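Local structure of thiamine-monophosphate kinase (Aquifex aeolicus, 1VQV) at residues B[63-68]-B[80-85]; B[86-91]-B[95-100]; B[108-113]-B[190-195]; B[164-169]-B[179-184]. The protein catalyses the ATP-dependent phosphorylation of thiamine monophosphate to thiamine diphosphate, the active form of vitamin B1, and works as a homodimer. All coordinates share one frame; numbering follows the deposited sequence.

Contacts 1 and 2 follow one another along strand 77-88, their centres about 16 Å apart, and both lie within the AIR synthase-related N-terminal domain and touch the second subunit. They pack helices 57-73 and 94-111 on the same face of the four-stranded sheet. Contact 3, about 12 Å from contact 1 between centres, uses the far end of helix 94-111 to meet the loop 190-195. Contact 4 joins helices 159-168 and 176-186, nested in the chain between the segments of contact 3, its centre about 22 to 23 Å from those of the others. Contact 3 thus joins the sheet's helical layer to the later part of the chain, and contact 4 is internal to that part.

Contact 1: residues B[63-68]-B[80-85]; sequences KAISVN and KWALIS
The backbones of helix 57-73 and strand 77-88 come closest where the CA of Ile65 lies 8.1 Å from the CA of Ala82, with no hydrogen bond between 63-68 and 80-85. This is helix-on-sheet packing in the AIR synthase-related N-terminal domain, the helix resting against a four-stranded mixed sheet. Ala82 and Ile84, two positions apart on the strand, both direct their CB toward the helix. On the helix Ile65 carries the contact through a single methyl. Its CG1 is anti to the carbonyl carbon (chi1 -68°), and the next torsion folds round (chi2 -63°), bringing CD1 up to the strand although the CB itself does not point there. Ile84 keeps its outer arm extended (chi2 -176°) and reaches across to the same methyl, the two isoleucines crossing at about a right angle. Val104 of helix 94-111 touches both of them, while Val115 and Val130 of the neighbouring strands flank Ile84, whose side chain lies about 4 Å (nearest atoms) from that of ATP-binding Tyr101. The opposite face of the strand belongs to the dimer: Trp81, Leu83 and Ser85 pack on Leu40, Thr41 and Thr42 of the second subunit. Earlier in the strand, Lys80 and Trp81 form a classic beta bulge opposite Val133. At the centre of the contact, Ile65 CD1 sits 3.9 Å from Ile84 CD1 and 4.3 Å from Ala82 CB.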
loop_
_atom_site.group_PDB
_atom_site.type_symbol
_atom_site.label_atom_id
_atom_site.label_comp_id
_atom_site.label_asym_id
_atom_site.label_seq_id
_atom_site.Cartn_x
_atom_site.Cartn_y
_atom_site.Cartn_z
ATOM N N LYS B 63 13.858 -6.067 5.490
ATOM C CA LYS B 63 13.032 -7.000 4.748
ATOM C C LYS B 63 11.819 -6.321 4.102
ATOM O O LYS B 63 11.478 -6.623 2.967
ATOM C CB LYS B 63 12.577 -8.126 5.673
ATOM C CG LYS B 63 12.007 -9.321 4.967
ATOM C CD LYS B 63 12.063 -10.534 5.859
ATOM C CE LYS B 63 11.467 -11.746 5.174
ATOM N NZ LYS B 63 11.512 -12.957 6.040
ATOM N N ALA B 64 11.177 -5.396 4.812
ATOM C CA ALA B 64 10.001 -4.717 4.275
ATOM C C ALA B 64 10.283 -4.109 2.905
ATOM O O ALA B 64 9.441 -4.153 2.009
ATOM C CB ALA B 64 9.528 -3.647 5.240
ATOM N N ILE B 65 11.469 -3.541 2.746
ATOM C CA ILE B 65 11.869 -2.948 1.481
ATOM C C ILE B 65 12.378 -4.010 0.495
ATOM O O ILE B 65 12.062 -3.978 -0.689
ATOM C CB ILE B 65 12.965 -1.890 1.708
ATOM C CG1 ILE B 65 12.369 -0.693 2.453
ATOM C CG2 ILE B 65 13.598 -1.480 0.374
ATOM C CD1 ILE B 65 11.279 0.036 1.713
ATOM N N SER B 66 13.150 -4.965 0.994
ATOM C CA SER B 66 13.696 -6.010 0.143
ATOM C C SER B 66 12.687 -6.920 -0.543
ATOM O O SER B 66 12.908 -7.316 -1.677
ATOM C CB SER B 66 14.697 -6.866 0.924
ATOM O OG SER B 66 15.947 -6.203 1.032
ATOM N N VAL B 67 11.591 -7.268 0.119
ATOM C CA VAL B 67 10.631 -8.143 -0.524
ATOM C C VAL B 67 10.048 -7.449 -1.751
ATOM O O VAL B 67 9.953 -8.045 -2.825
ATOM C CB VAL B 67 9.494 -8.551 0.434
ATOM C CG1 VAL B 67 8.486 -9.423 -0.294
ATOM C CG2 VAL B 67 10.068 -9.316 1.614
ATOM N N ASN B 68 9.671 -6.184 -1.611
ATOM C CA ASN B 68 9.107 -5.468 -2.741
ATOM C C ASN B 68 10.092 -5.268 -3.869
ATOM O O ASN B 68 9.714 -5.283 -5.037
ATOM C CB ASN B 68 8.561 -4.114 -2.312
ATOM C CG ASN B 68 7.184 -4.220 -1.763
ATOM O OD1 ASN B 68 6.401 -5.037 -2.223
ATOM N ND2 ASN B 68 6.866 -3.396 -0.783
ATOM N N LYS B 80 12.129 2.613 -7.431
ATOM C CA LYS B 80 12.203 4.069 -7.343
ATOM C C LYS B 80 11.564 4.686 -6.097
ATOM O O LYS B 80 12.258 5.320 -5.297
ATOM C CB LYS B 80 11.596 4.696 -8.599
ATOM C CG LYS B 80 12.406 4.435 -9.885
ATOM C CD LYS B 80 13.755 5.178 -9.863
ATOM C CE LYS B 80 13.547 6.689 -9.913
ATOM N NZ LYS B 80 14.805 7.443 -9.634
ATOM N N TRP B 81 10.262 4.493 -5.906
ATOM C CA TRP B 81 9.577 5.095 -4.749
ATOM C C TRP B 81 8.843 4.100 -3.864
ATOM O O TRP B 81 8.351 3.080 -4.330
ATOM C CB TRP B 81 8.587 6.173 -5.225
ATOM C CG TRP B 81 9.211 7.164 -6.144
ATOM C CD1 TRP B 81 10.127 8.123 -5.815
ATOM C CD2 TRP B 81 9.092 7.189 -7.564
ATOM N NE1 TRP B 81 10.601 8.736 -6.951
ATOM C CE2 TRP B 81 9.983 8.182 -8.041
ATOM C CE3 TRP B 81 8.323 6.461 -8.491
ATOM C CZ2 TRP B 81 10.131 8.464 -9.401
ATOM C CZ3 TRP B 81 8.469 6.738 -9.843
ATOM C CH2 TRP B 81 9.368 7.734 -10.285
ATOM N N ALA B 82 8.746 4.426 -2.582
ATOM C CA ALA B 82 8.077 3.551 -1.638
ATOM C C ALA B 82 7.184 4.273 -0.626
ATOM O O ALA B 82 7.515 5.360 -0.143
ATOM C CB ALA B 82 9.112 2.725 -0.906
ATOM N N LEU B 83 6.043 3.654 -0.330
ATOM C CA LEU B 83 5.075 4.153 0.649
ATOM C C LEU B 83 4.963 3.085 1.745
ATOM O O LEU B 83 4.595 1.933 1.471
ATOM C CB LEU B 83 3.689 4.357 0.022
ATOM C CG LEU B 83 3.430 5.516 -0.931
ATOM C CD1 LEU B 83 1.976 5.521 -1.321
ATOM C CD2 LEU B 83 3.778 6.817 -0.253
ATOM N N ILE B 84 5.274 3.462 2.981
ATOM C CA ILE B 84 5.211 2.512 4.077
ATOM C C ILE B 84 4.128 2.830 5.089
ATOM O O ILE B 84 4.154 3.863 5.755
ATOM C CB ILE B 84 6.562 2.415 4.797
ATOM C CG1 ILE B 84 7.610 1.884 3.818
ATOM C CG2 ILE B 84 6.435 1.520 6.020
ATOM C CD1 ILE B 84 8.958 1.660 4.414
ATOM N N SER B 85 3.185 1.905 5.197
ATOM C CA SER B 85 2.057 2.033 6.096
ATOM C C SER B 85 2.257 1.125 7.315
ATOM O O SER B 85 2.494 -0.077 7.180
ATOM C CB SER B 85 0.776 1.666 5.333
ATOM O OG SER B 85 -0.391 1.941 6.078
#

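Contact 2: residues B[86-91]-B[95-100]; sequences LNLPED and SYVERF
The Phe100 ring meets Leu86 obliquely along one side, with the two leucine methyls lying against its CD2, CE2 and CZ atoms. Leu86 CD1 lies 4.1 Å from Phe100 CE2, and Leu86 CD2 is 4.1 Å from Phe100 CZ. The two side chains slide past each other in opposite directions. A chi1 of 167° swings the Phe100 ring away from the backbone N and out to the strand. One helical turn earlier, Val97 meets Leu88, whose CD1 is 3.8 Å from Val97 CG2, the pair slanting across one another. The contact is wholly apolar, with no hydrogen bond between the segments. Ile128 of strand 127-136 touches both Leu86 and Phe100, and Leu3 of the second subunit packs on both Leu88 and Val97. Leu86 also lies beside Tyr101, an ATP-binding residue, about 3 Å away between nearest side-chain atoms. Cut back to an alanine, Leu86 would lose both methyls, which is likely to open a gap next to Tyr101 and leave that side of the Phe100 ring without its neighbour. Strand 77-88, helix 94-111 and strand 114-122 form a beta-alpha-beta unit whose strands lie parallel and adjacent, and these pairs seat the start of its helix against the first strand.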
loop_
_atom_site.group_PDB
_atom_site.type_symbol
_atom_site.label_atom_id
_atom_site.label_comp_id
_atom_site.label_asym_id
_atom_site.label_seq_id
_atom_site.Cartn_x
_atom_site.Cartn_y
_atom_site.Cartn_z
ATOM N N LEU B 86 2.170 1.704 8.509
ATOM C CA LEU B 86 2.363 0.921 9.720
ATOM C C LEU B 86 1.167 0.860 10.654
ATOM O O LEU B 86 0.555 1.881 10.963
ATOM C CB LEU B 86 3.567 1.447 10.506
ATOM C CG LEU B 86 4.957 1.267 9.901
ATOM C CD1 LEU B 86 5.976 1.762 10.898
ATOM C CD2 LEU B 86 5.210 -0.209 9.574
ATOM N N ASN B 87 0.842 -0.359 11.079
ATOM C CA ASN B 87 -0.230 -0.625 12.034
ATOM C C ASN B 87 0.541 -0.963 13.307
ATOM O O ASN B 87 1.088 -2.056 13.427
ATOM C CB ASN B 87 -1.050 -1.848 11.621
ATOM C CG ASN B 87 -2.007 -1.569 10.486
ATOM O OD1 ASN B 87 -2.754 -2.457 10.072
ATOM N ND2 ASN B 87 -2.001 -0.339 9.975
ATOM N N LEU B 88 0.586 -0.040 14.258
ATOM C CA LEU B 88 1.345 -0.273 15.479
ATOM C C LEU B 88 0.532 -0.254 16.768
ATOM O O LEU B 88 -0.377 0.557 16.933
ATOM C CB LEU B 88 2.455 0.774 15.589
ATOM C CG LEU B 88 3.320 0.955 14.340
ATOM C CD1 LEU B 88 4.021 2.314 14.351
ATOM C CD2 LEU B 88 4.308 -0.172 14.273
ATOM N N PRO B 89 0.847 -1.163 17.704
ATOM C CA PRO B 89 0.130 -1.210 18.987
ATOM C C PRO B 89 0.598 0.018 19.782
ATOM O O PRO B 89 1.802 0.275 19.877
ATOM C CB PRO B 89 0.621 -2.518 19.612
ATOM C CG PRO B 89 1.016 -3.351 18.423
ATOM C CD PRO B 89 1.698 -2.356 17.531
ATOM N N GLU B 90 -0.339 0.769 20.356
ATOM C CA GLU B 90 0.009 1.982 21.104
ATOM C C GLU B 90 1.074 1.754 22.192
ATOM O O GLU B 90 1.784 2.681 22.577
ATOM C CB GLU B 90 -1.257 2.628 21.720
ATOM C CG GLU B 90 -1.768 1.934 22.982
ATOM C CD GLU B 90 -3.033 2.583 23.573
ATOM O OE1 GLU B 90 -3.114 3.837 23.592
ATOM O OE2 GLU B 90 -3.938 1.841 24.042
ATOM N N ASP B 91 1.200 0.522 22.672
ATOM C CA ASP B 91 2.189 0.212 23.711
ATOM C C ASP B 91 3.504 -0.337 23.167
ATOM O O ASP B 91 4.243 -1.019 23.872
ATOM C CB ASP B 91 1.612 -0.796 24.698
ATOM C CG ASP B 91 1.102 -2.031 24.013
ATOM O OD1 ASP B 91 0.466 -1.863 22.944
ATOM O OD2 ASP B 91 1.323 -3.154 24.539
ATOM N N SER B 95 11.618 2.750 20.328
ATOM C CA SER B 95 12.898 2.283 19.819
ATOM C C SER B 95 12.693 1.224 18.742
ATOM O O SER B 95 13.533 1.057 17.856
ATOM C CB SER B 95 13.742 1.725 20.974
ATOM O OG SER B 95 13.053 0.702 21.673
ATOM N N TYR B 96 11.566 0.521 18.824
ATOM C CA TYR B 96 11.239 -0.513 17.851
ATOM C C TYR B 96 11.012 0.136 16.504
ATOM O O TYR B 96 11.529 -0.305 15.494
ATOM C CB TYR B 96 9.958 -1.265 18.228
ATOM C CG TYR B 96 9.677 -2.433 17.308
ATOM C CD1 TYR B 96 10.068 -3.723 17.661
ATOM C CD2 TYR B 96 9.101 -2.240 16.054
ATOM C CE1 TYR B 96 9.901 -4.795 16.796
ATOM C CE2 TYR B 96 8.932 -3.311 15.173
ATOM C CZ TYR B 96 9.336 -4.589 15.551
ATOM O OH TYR B 96 9.199 -5.656 14.688
ATOM N N VAL B 97 10.208 1.185 16.507
ATOM C CA VAL B 97 9.886 1.912 15.297
ATOM C C VAL B 97 11.138 2.582 14.749
ATOM O O VAL B 97 11.393 2.527 13.551
ATOM C CB VAL B 97 8.764 2.951 15.587
ATOM C CG1 VAL B 97 8.551 3.872 14.402
ATOM C CG2 VAL B 97 7.479 2.221 15.907
ATOM N N GLU B 98 11.930 3.189 15.631
ATOM C CA GLU B 98 13.161 3.861 15.218
ATOM C C GLU B 98 14.142 2.880 14.558
ATOM O O GLU B 98 14.796 3.213 13.568
ATOM C CB GLU B 98 13.851 4.526 16.416
ATOM C CG GLU B 98 14.801 5.646 15.988
ATOM C CD GLU B 98 15.720 6.150 17.105
ATOM O OE1 GLU B 98 15.208 6.532 18.190
ATOM O OE2 GLU B 98 16.962 6.172 16.885
ATOM N N ARG B 99 14.246 1.677 15.118
ATOM C CA ARG B 99 15.145 0.677 14.576
ATOM C C ARG B 99 14.588 0.099 13.294
ATOM O O ARG B 99 15.338 -0.302 12.406
ATOM C CB ARG B 99 15.401 -0.413 15.609
ATOM C CG ARG B 99 16.358 0.051 16.692
ATOM C CD ARG B 99 16.470 -0.925 17.847
ATOM N NE ARG B 99 17.342 -0.385 18.890
ATOM C CZ ARG B 99 18.597 -0.774 19.109
ATOM N NH1 ARG B 99 19.139 -1.725 18.360
ATOM N NH2 ARG B 99 19.314 -0.203 20.071
ATOM N N PHE B 100 13.267 0.080 13.192
ATOM C CA PHE B 100 12.606 -0.426 12.003
ATOM C C PHE B 100 12.963 0.477 10.825
ATOM O O PHE B 100 13.354 0.002 9.753
ATOM C CB PHE B 100 11.086 -0.429 12.195
ATOM C CG PHE B 100 10.325 -0.635 10.920
ATOM C CD1 PHE B 100 10.120 -1.909 10.419
ATOM C CD2 PHE B 100 9.891 0.453 10.179
ATOM C CE1 PHE B 100 9.500 -2.102 9.191
ATOM C CE2 PHE B 100 9.272 0.274 8.953
ATOM C CZ PHE B 100 9.078 -1.006 8.457
#

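Contact 3: residues B[108-113]-B[190-195]; sequences CEFYKC and ARIDYV
Phe110, in the last turn of helix 94-111, reaches Ile192 with its ring: Phe110 CE2 is 4.2 Å from Ile192 CG2, the methyl approaching at a slant. Tyr111 follows and carries most of the contact. Its own CE1 comes up to the edge of the Phe110 ring, in that ring's plane. With CG anti to the carbonyl carbon (chi1 -57°), the side chain reaches the loop, slanting across Ile192. Ile192 CG2 meets the ring edge in plane, 3.9 Å from Tyr111 CD1. Ile192 CD1 comes within 3.6 Å of Tyr111 O. Farther out, Ala190 CB approaches Tyr111 CE1 obliquely. The phenol oxygen accepts a nearly straight bond from the loop, Ala190 N to Tyr111 OH being 3.0 Å with an angle of 169°. The same OH is hydrogen-bonded to Ser66 OG of helix 57-73, so the hydroxyl ties that helix to the loop. The loop bends here in an inverse gamma turn centred on Arg191, whose CB is directed away from the helix and whose guanidinium is engaged within the loop and beyond: Arg191 NH1 makes a salt bridge of 2.8 Å to the syn lone pair of Asp193 OD1, Tyr194 CE1 lies over one guanidinium face, and Asp278 takes NH2. Lys112 then turns the chain out of the helix with a positive phi of 70°, and Cys113 N bonds back to Cys108 O over 3.2 Å.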
loop_
_atom_site.group_PDB
_atom_site.type_symbol
_atom_site.label_atom_id
_atom_site.label_comp_id
_atom_site.label_asym_id
_atom_site.label_seq_id
_atom_site.Cartn_x
_atom_site.Cartn_y
_atom_site.Cartn_z
ATOM N N CYS B 108 16.987 1.277 1.396
ATOM C CA CYS B 108 16.781 2.283 0.370
ATOM C C CYS B 108 18.134 2.789 -0.123
ATOM O O CYS B 108 18.335 2.946 -1.329
ATOM C CB CYS B 108 15.949 3.444 0.920
ATOM S SG CYS B 108 14.210 3.055 1.220
ATOM N N GLU B 109 19.063 3.031 0.804
ATOM C CA GLU B 109 20.391 3.500 0.430
ATOM C C GLU B 109 21.030 2.480 -0.488
ATOM O O GLU B 109 21.662 2.825 -1.486
ATOM C CB GLU B 109 21.281 3.674 1.655
ATOM C CG GLU B 109 20.749 4.687 2.631
ATOM C CD GLU B 109 21.635 4.869 3.856
ATOM O OE1 GLU B 109 22.183 3.858 4.368
ATOM O OE2 GLU B 109 21.761 6.030 4.313
ATOM N N PHE B 110 20.845 1.214 -0.148
ATOM C CA PHE B 110 21.411 0.133 -0.921
ATOM C C PHE B 110 20.815 0.004 -2.312
ATOM O O PHE B 110 21.532 0.098 -3.303
ATOM C CB PHE B 110 21.228 -1.194 -0.178
ATOM C CG PHE B 110 21.978 -2.330 -0.799
ATOM C CD1 PHE B 110 23.361 -2.411 -0.667
ATOM C CD2 PHE B 110 21.320 -3.279 -1.567
ATOM C CE1 PHE B 110 24.073 -3.412 -1.291
ATOM C CE2 PHE B 110 22.029 -4.288 -2.200
ATOM C CZ PHE B 110 23.408 -4.354 -2.062
ATOM N N TYR B 111 19.505 -0.227 -2.375
ATOM C CA TYR B 111 18.802 -0.394 -3.643
ATOM C C TYR B 111 18.620 0.881 -4.451
ATOM O O TYR B 111 18.274 0.832 -5.628
ATOM C CB TYR B 111 17.449 -1.035 -3.393
ATOM C CG TYR B 111 17.549 -2.352 -2.671
ATOM C CD1 TYR B 111 18.308 -3.395 -3.193
ATOM C CD2 TYR B 111 16.872 -2.562 -1.469
ATOM C CE1 TYR B 111 18.385 -4.609 -2.541
ATOM C CE2 TYR B 111 16.943 -3.779 -0.812
ATOM C CZ TYR B 111 17.701 -4.799 -1.352
ATOM O OH TYR B 111 17.762 -6.018 -0.708
ATOM N N LYS B 112 18.852 2.020 -3.810
ATOM C CA LYS B 112 18.743 3.316 -4.471
ATOM C C LYS B 112 17.306 3.703 -4.806
ATOM O O LYS B 112 17.005 4.128 -5.929
ATOM C CB LYS B 112 19.591 3.323 -5.744
ATOM C CG LYS B 112 21.046 3.066 -5.481
ATOM C CD LYS B 112 21.783 2.812 -6.770
ATOM C CE LYS B 112 23.256 2.510 -6.498
ATOM N NZ LYS B 112 23.983 2.188 -7.753
ATOM N N CYS B 113 16.424 3.532 -3.829
ATOM C CA CYS B 113 15.025 3.876 -3.970
ATOM C C CYS B 113 14.741 4.729 -2.749
ATOM O O CYS B 113 15.639 4.978 -1.944
ATOM C CB CYS B 113 14.147 2.622 -3.963
ATOM S SG CYS B 113 14.161 1.716 -2.404
ATOM N N ALA B 190 17.819 -8.602 -2.220
ATOM C CA ALA B 190 17.221 -8.767 -3.531
ATOM C C ALA B 190 18.359 -8.796 -4.539
ATOM O O ALA B 190 19.371 -8.112 -4.364
ATOM C CB ALA B 190 16.275 -7.619 -3.828
ATOM N N ARG B 191 18.182 -9.586 -5.591
ATOM C CA ARG B 191 19.189 -9.726 -6.625
ATOM C C ARG B 191 19.174 -8.548 -7.559
ATOM O O ARG B 191 19.113 -8.701 -8.772
ATOM C CB ARG B 191 18.934 -11.009 -7.396
ATOM C CG ARG B 191 18.933 -12.205 -6.491
ATOM C CD ARG B 191 20.091 -12.116 -5.528
ATOM N NE ARG B 191 20.956 -13.278 -5.659
ATOM C CZ ARG B 191 22.160 -13.262 -6.212
ATOM N NH1 ARG B 191 22.668 -12.133 -6.692
ATOM N NH2 ARG B 191 22.845 -14.386 -6.299
ATOM N N ILE B 192 19.254 -7.358 -6.982
ATOM C CA ILE B 192 19.207 -6.153 -7.776
ATOM C C ILE B 192 20.375 -6.126 -8.734
ATOM O O ILE B 192 20.427 -5.291 -9.640
ATOM C CB ILE B 192 19.204 -4.890 -6.893
ATOM C CG1 ILE B 192 18.976 -3.672 -7.790
ATOM C CG2 ILE B 192 20.491 -4.813 -6.069
ATOM C CD1 ILE B 192 18.734 -2.388 -7.069
ATOM N N ASP B 193 21.294 -7.068 -8.533
ATOM C CA ASP B 193 22.486 -7.231 -9.370
ATOM C C ASP B 193 22.212 -8.048 -10.648
ATOM O O ASP B 193 23.109 -8.290 -11.439
ATOM C CB ASP B 193 23.610 -7.886 -8.547
ATOM C CG ASP B 193 23.265 -9.296 -8.076
ATOM O OD1 ASP B 193 22.104 -9.583 -7.735
ATOM O OD2 ASP B 193 24.172 -10.140 -8.016
ATOM N N TYR B 194 20.962 -8.451 -10.840
ATOM C CA TYR B 194 20.539 -9.225 -12.004
ATOM C C TYR B 194 19.655 -8.383 -12.917
ATOM O O TYR B 194 19.143 -8.877 -13.928
ATOM C CB TYR B 194 19.705 -10.425 -11.573
ATOM C CG TYR B 194 20.470 -11.676 -11.281
ATOM C CD1 TYR B 194 21.294 -11.766 -10.169
ATOM C CD2 TYR B 194 20.362 -12.783 -12.124
ATOM C CE1 TYR B 194 21.993 -12.926 -9.899
ATOM C CE2 TYR B 194 21.055 -13.946 -11.867
ATOM C CZ TYR B 194 21.868 -14.014 -10.755
ATOM O OH TYR B 194 22.550 -15.181 -10.513
ATOM N N VAL B 195 19.449 -7.124 -12.559
ATOM C CA VAL B 195 18.572 -6.303 -13.367
ATOM C C VAL B 195 19.023 -6.232 -14.809
ATOM O O VAL B 195 18.258 -6.598 -15.700
ATOM C CB VAL B 195 18.384 -4.884 -12.750
ATOM C CG1 VAL B 195 18.034 -3.861 -13.821
ATOM C CG2 VAL B 195 17.239 -4.933 -11.734
#

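Contact 4: residues B[164-169]-B[179-184]; sequences LELLLM and LALIQR
Ile182 faces two successive leucines of the other helix and gives each a different branch. Its CG1, anti to the carbonyl carbon (chi1 -51°), lies 4.0 Å from Leu166 CD1, the side chains crossing at about a right angle. Its CG2, anti to the backbone N, meets the branched end of Leu167: Ile182 CG2 is nearest to Leu167 CD2 and touches CG and CD1 as well. Leu166 CD1 has a second neighbour, 4.1 Å away at Leu181 CB, so this methyl is set against two successive residues of 179-184. With an alanine in place of Ile182 both CG1 and CG2 would be gone, which is likely to leave Leu166 CD1 and the end of Leu167 each short of a neighbour and freer to turn. Outside this apolar core, Tyr243 of helix 238-246 touches both Leu166 and Leu181, while Tyr174, from the connecting loop, touches Ile182 and bonds through its OH to Leu166 O. Farther out, Arg184 NH1 reaches across to the other helix in a salt bridge with Asp159 OD2; Glu165 forms a salt bridge with Arg161 of its own helix and hydrogen-bonds to Tyr243 and Tyr254. The axes of the segments 164-168 and 179-184 come within 8.9 Å and cross at -106°, somewhat past a right angle. This is a pair of consecutive helices, joined by a loop and crossing steeply, with helix 238-246 packed against both.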
loop_
_atom_site.group_PDB
_atom_site.type_symbol
_atom_site.label_atom_id
_atom_site.label_comp_id
_atom_site.label_asym_id
_atom_site.label_seq_id
_atom_site.Cartn_x
_atom_site.Cartn_y
_atom_site.Cartn_z
ATOM N N LEU B 164 13.842 -20.232 8.918
ATOM C CA LEU B 164 12.581 -20.013 9.607
ATOM C C LEU B 164 12.377 -21.112 10.647
ATOM O O LEU B 164 11.852 -20.875 11.741
ATOM C CB LEU B 164 11.423 -20.021 8.607
ATOM C CG LEU B 164 10.012 -19.999 9.211
ATOM C CD1 LEU B 164 9.879 -18.824 10.172
ATOM C CD2 LEU B 164 8.976 -19.914 8.091
ATOM N N GLU B 165 12.792 -22.323 10.292
ATOM C CA GLU B 165 12.670 -23.462 11.187
ATOM C C GLU B 165 13.628 -23.302 12.360
ATOM O O GLU B 165 13.280 -23.654 13.487
ATOM C CB GLU B 165 12.952 -24.764 10.436
ATOM C CG GLU B 165 11.799 -25.244 9.556
ATOM C CD GLU B 165 12.248 -26.281 8.540
ATOM O OE1 GLU B 165 13.116 -27.104 8.871
ATOM O OE2 GLU B 165 11.732 -26.282 7.414
ATOM N N LEU B 166 14.827 -22.775 12.096
ATOM C CA LEU B 166 15.813 -22.547 13.151
ATOM C C LEU B 166 15.269 -21.454 14.091
ATOM O O LEU B 166 15.435 -21.509 15.314
ATOM C CB LEU B 166 17.164 -22.112 12.557
ATOM C CG LEU B 166 18.004 -23.115 11.751
ATOM C CD1 LEU B 166 19.343 -22.503 11.350
ATOM C CD2 LEU B 166 18.255 -24.349 12.584
ATOM N N LEU B 167 14.614 -20.452 13.521
ATOM C CA LEU B 167 14.040 -19.409 14.344
ATOM C C LEU B 167 12.956 -20.039 15.204
ATOM O O LEU B 167 12.930 -19.842 16.415
ATOM C CB LEU B 167 13.441 -18.310 13.473
ATOM C CG LEU B 167 14.494 -17.416 12.839
ATOM C CD1 LEU B 167 13.836 -16.436 11.879
ATOM C CD2 LEU B 167 15.256 -16.682 13.944
ATOM N N LEU B 168 12.066 -20.812 14.586
ATOM C CA LEU B 168 10.995 -21.437 15.347
ATOM C C LEU B 168 11.542 -22.300 16.487
ATOM O O LEU B 168 10.825 -22.614 17.426
ATOM C CB LEU B 168 10.090 -22.284 14.437
ATOM C CG LEU B 168 9.297 -21.598 13.310
ATOM C CD1 LEU B 168 8.391 -22.631 12.650
ATOM C CD2 LEU B 168 8.448 -20.436 13.850
HETATM N N MSE B 169 12.801 -22.695 16.432
HETATM C CA MSE B 169 13.315 -23.518 17.521
HETATM C C MSE B 169 13.573 -22.642 18.733
HETATM O O MSE B 169 13.740 -23.136 19.852
HETATM C CB MSE B 169 14.607 -24.230 17.118
HETATM C CG MSE B 169 14.509 -24.960 15.792
HETATM SE SE MSE B 169 16.044 -26.069 15.435
HETATM C CE MSE B 169 17.445 -24.724 15.613
ATOM N N LEU B 179 23.396 -19.456 11.509
ATOM C CA LEU B 179 23.140 -18.023 11.456
ATOM C C LEU B 179 22.966 -17.531 10.020
ATOM O O LEU B 179 22.017 -16.812 9.721
ATOM C CB LEU B 179 24.265 -17.243 12.144
ATOM C CG LEU B 179 24.276 -17.263 13.678
ATOM C CD1 LEU B 179 25.374 -16.341 14.176
ATOM C CD2 LEU B 179 22.914 -16.818 14.230
ATOM N N ALA B 180 23.878 -17.926 9.139
ATOM C CA ALA B 180 23.820 -17.529 7.737
ATOM C C ALA B 180 22.474 -17.905 7.135
ATOM O O ALA B 180 21.978 -17.226 6.234
ATOM C CB ALA B 180 24.940 -18.195 6.961
ATOM N N LEU B 181 21.891 -18.987 7.644
ATOM C CA LEU B 181 20.596 -19.472 7.173
ATOM C C LEU B 181 19.465 -18.576 7.647
ATOM O O LEU B 181 18.540 -18.260 6.890
ATOM C CB LEU B 181 20.352 -20.899 7.673
ATOM C CG LEU B 181 21.133 -21.993 6.946
ATOM C CD1 LEU B 181 20.879 -23.363 7.585
ATOM C CD2 LEU B 181 20.709 -21.991 5.488
ATOM N N ILE B 182 19.554 -18.184 8.915
ATOM C CA ILE B 182 18.565 -17.323 9.549
ATOM C C ILE B 182 18.629 -15.952 8.894
ATOM O O ILE B 182 17.613 -15.347 8.574
ATOM C CB ILE B 182 18.865 -17.174 11.067
ATOM C CG1 ILE B 182 19.061 -18.559 11.697
ATOM C CG2 ILE B 182 17.730 -16.426 11.769
ATOM C CD1 ILE B 182 19.360 -18.547 13.191
ATOM N N GLN B 183 19.840 -15.466 8.691
ATOM C CA GLN B 183 20.026 -14.167 8.090
ATOM C C GLN B 183 19.414 -14.118 6.690
ATOM O O GLN B 183 18.834 -13.110 6.302
ATOM C CB GLN B 183 21.528 -13.824 8.099
ATOM C CG GLN B 183 22.085 -13.775 9.546
ATOM C CD GLN B 183 23.529 -13.269 9.690
ATOM O OE1 GLN B 183 24.019 -13.070 10.818
ATOM N NE2 GLN B 183 24.212 -13.064 8.561
ATOM N N ARG B 184 19.512 -15.215 5.943
ATOM C CA ARG B 184 18.952 -15.285 4.591
ATOM C C ARG B 184 17.435 -15.165 4.606
ATOM O O ARG B 184 16.809 -14.749 3.622
ATOM C CB ARG B 184 19.357 -16.606 3.923
ATOM C CG ARG B 184 20.659 -16.504 3.133
ATOM C CD ARG B 184 21.439 -17.805 3.041
ATOM N NE ARG B 184 22.857 -17.498 2.845
ATOM C CZ ARG B 184 23.860 -18.351 3.031
ATOM N NH1 ARG B 184 23.629 -19.599 3.415
ATOM N NH2 ARG B 184 25.106 -17.934 2.873
#